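Local coordinates for hypothetical protein Atu0240 (Agrobacterium tumefaciens str. C58, PDB 2GAX) that is of unknown function but belongs to the DUF2000 family and is probably related to the type 2 peptidyl-tRNA hydrolases, at residues A7-D12 with V113-R118. Numbering follows the deposited sequence.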
loop_
_atom_site.group_PDB
_atom_site.type_symbol
_atom_site.label_atom_id
_atom_site.label_comp_id
_atom_site.label_asym_id
_atom_site.label_seq_id
_atom_site.Cartn_x
_atom_site.Cartn_y
_atom_site.Cartn_z
ATOM N N ALA A 7 -1.035 5.546 -3.761
ATOM C CA ALA A 7 0.345 5.585 -3.361
ATOM C C ALA A 7 0.683 4.389 -2.492
ATOM O O ALA A 7 -0.116 3.972 -1.647
ATOM C CB ALA A 7 0.647 6.872 -2.628
ATOM N N VAL A 8 1.870 3.842 -2.728
ATOM C CA VAL A 8 2.438 2.782 -1.908
ATOM C C VAL A 8 3.719 3.328 -1.278
ATOM O O VAL A 8 4.561 3.855 -1.990
ATOM C CB VAL A 8 2.809 1.565 -2.785
ATOM C CG1 VAL A 8 3.546 0.502 -1.959
ATOM C CG2 VAL A 8 1.580 0.981 -3.472
ATOM N N ILE A 9 3.864 3.209 0.044
ATOM C CA ILE A 9 5.076 3.647 0.750
ATOM C C ILE A 9 5.733 2.487 1.507
ATOM O O ILE A 9 5.142 1.892 2.417
ATOM C CB ILE A 9 4.843 4.840 1.745
ATOM C CG1 ILE A 9 3.954 5.930 1.156
ATOM C CG2 ILE A 9 6.177 5.463 2.188
ATOM C CD1 ILE A 9 2.464 5.814 1.516
ATOM N N LEU A 10 6.979 2.194 1.139
ATOM C CA LEU A 10 7.723 1.072 1.694
ATOM C C LEU A 10 8.832 1.539 2.620
ATOM O O LEU A 10 9.340 2.647 2.481
ATOM C CB LEU A 10 8.321 0.245 0.549
ATOM C CG LEU A 10 7.274 -0.285 -0.442
ATOM C CD1 LEU A 10 7.937 -0.850 -1.682
ATOM C CD2 LEU A 10 6.337 -1.323 0.216
ATOM N N ARG A 11 9.198 0.706 3.583
ATOM C CA ARG A 11 10.344 1.034 4.431
ATOM C C ARG A 11 11.601 0.772 3.598
ATOM O O ARG A 11 11.744 -0.312 3.036
ATOM C CB ARG A 11 10.333 0.213 5.725
ATOM C CG ARG A 11 11.170 0.862 6.842
ATOM C CD ARG A 11 11.107 0.061 8.122
ATOM N NE ARG A 11 11.832 -1.209 8.031
ATOM C CZ ARG A 11 11.710 -2.198 8.913
ATOM N NH1 ARG A 11 10.889 -2.078 9.945
ATOM N NH2 ARG A 11 12.396 -3.321 8.766
ATOM N N ASP A 12 12.506 1.751 3.502
ATOM C CA ASP A 12 13.567 1.667 2.481
ATOM C C ASP A 12 14.568 0.541 2.714
ATOM O O ASP A 12 15.189 0.059 1.767
ATOM C CB ASP A 12 14.288 3.004 2.266
ATOM C CG ASP A 12 14.992 3.081 0.900
ATOM O OD1 ASP A 12 14.599 2.348 -0.057
ATOM O OD2 ASP A 12 15.947 3.891 0.780
ATOM N N VAL A 113 6.257 -1.685 7.751
ATOM C CA VAL A 113 7.167 -1.878 6.626
ATOM C C VAL A 113 6.559 -1.428 5.294
ATOM O O VAL A 113 7.265 -1.258 4.304
ATOM C CB VAL A 113 7.717 -3.320 6.572
ATOM C CG1 VAL A 113 8.475 -3.629 7.874
ATOM C CG2 VAL A 113 6.589 -4.345 6.357
ATOM N N GLY A 114 5.249 -1.207 5.273
ATOM C CA GLY A 114 4.600 -0.691 4.069
ATOM C C GLY A 114 3.191 -0.229 4.350
ATOM O O GLY A 114 2.547 -0.725 5.266
HETATM N N MSE A 115 2.736 0.729 3.552
HETATM C CA MSE A 115 1.363 1.219 3.585
HETATM C C MSE A 115 0.962 1.628 2.180
HETATM O O MSE A 115 1.795 2.095 1.397
HETATM C CB MSE A 115 1.231 2.420 4.517
HETATM C CG MSE A 115 -0.204 2.903 4.722
HETATM SE SE MSE A 115 -0.285 4.508 5.881
HETATM C CE MSE A 115 -0.443 5.893 4.513
ATOM N N ALA A 116 -0.307 1.436 1.851
ATOM C CA ALA A 116 -0.846 1.965 0.609
ATOM C C ALA A 116 -2.140 2.637 0.917
ATOM O O ALA A 116 -2.881 2.206 1.802
ATOM C CB ALA A 116 -1.093 0.872 -0.419
ATOM N N LEU A 117 -2.440 3.651 0.125
ATOM C CA LEU A 117 -3.702 4.364 0.258
ATOM C C LEU A 117 -4.189 4.846 -1.101
ATOM O O LEU A 117 -3.394 5.003 -2.047
ATOM C CB LEU A 117 -3.540 5.532 1.230
ATOM C CG LEU A 117 -2.763 6.795 0.823
ATOM C CD1 LEU A 117 -3.158 7.977 1.736
ATOM C CD2 LEU A 117 -1.246 6.581 0.809
ATOM N N ARG A 118 -5.498 5.054 -1.182
ATOM C CA ARG A 118 -6.146 5.721 -2.295
ATOM C C ARG A 118 -7.068 6.769 -1.678
ATOM O O ARG A 118 -8.003 6.427 -0.940
ATOM C CB ARG A 118 -6.970 4.739 -3.118
ATOM C CG ARG A 118 -7.817 5.398 -4.214
ATOM C CD ARG A 118 -8.605 4.347 -4.987
ATOM N NE ARG A 118 -9.207 4.913 -6.191
ATOM C CZ ARG A 118 -10.375 5.558 -6.217
ATOM N NH1 ARG A 118 -11.098 5.696 -5.107
ATOM N NH2 ARG A 118 -10.834 6.038 -7.369
#
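Ala7 and Leu117 start a run of five main-chain hydrogen bonds that zips residues 7-11 to 113-117 in antiparallel fashion. Each of the two gives its N-H to the other's carbonyl, and Ile9 and Met115 repeat the exchange; the shortest link, Ile9 N to Met115 O at 2.7 Å, is almost perfectly straight (177° at the hydrogen). The last bond, Arg11 N to Val113 O (2.8 Å), is different: the donor stands 43° out of the carbonyl plane. At the non-hydrogen-bonded pairs, CA-H...O contacts fill in, among them Gly114 CA to Ile9 O at 3.1 Å. These two strands lie at the heart of the mixed sheet, with 58-63 parallel to 4-11 on its far side and 83-86 flanking 112-120, where Val113 and Gly114 form a classic beta bulge against Tyr85; helices pack on both faces.

Among the apolar side chains, Ile9 sends CD1 across the strand pair. Its first two torsions (chi1 -44°) together bring that methyl to Leu117 CD2 (3.9 Å) and to CE of Met115, a selenomethionine (4.2 Å). Leu117 CD2 also meets Ala7 CB at 3.9 Å; helix 65-77 packs on Ile9 and Met115 here. On the opposite face, Val8 CG2 touches Ala116 CB (4.1 Å), where Ala116 packs against Ile30 of helix 16-33.

At the end near the bulge, Val113 CG1 sits over one face of the Arg11 guanidinium, off its centre and 3.5 Å from NH1. The arginine chain bends at its third torsion, turning that group back over the valine, while NE bridges to Asp13 and NH1 to Glu87.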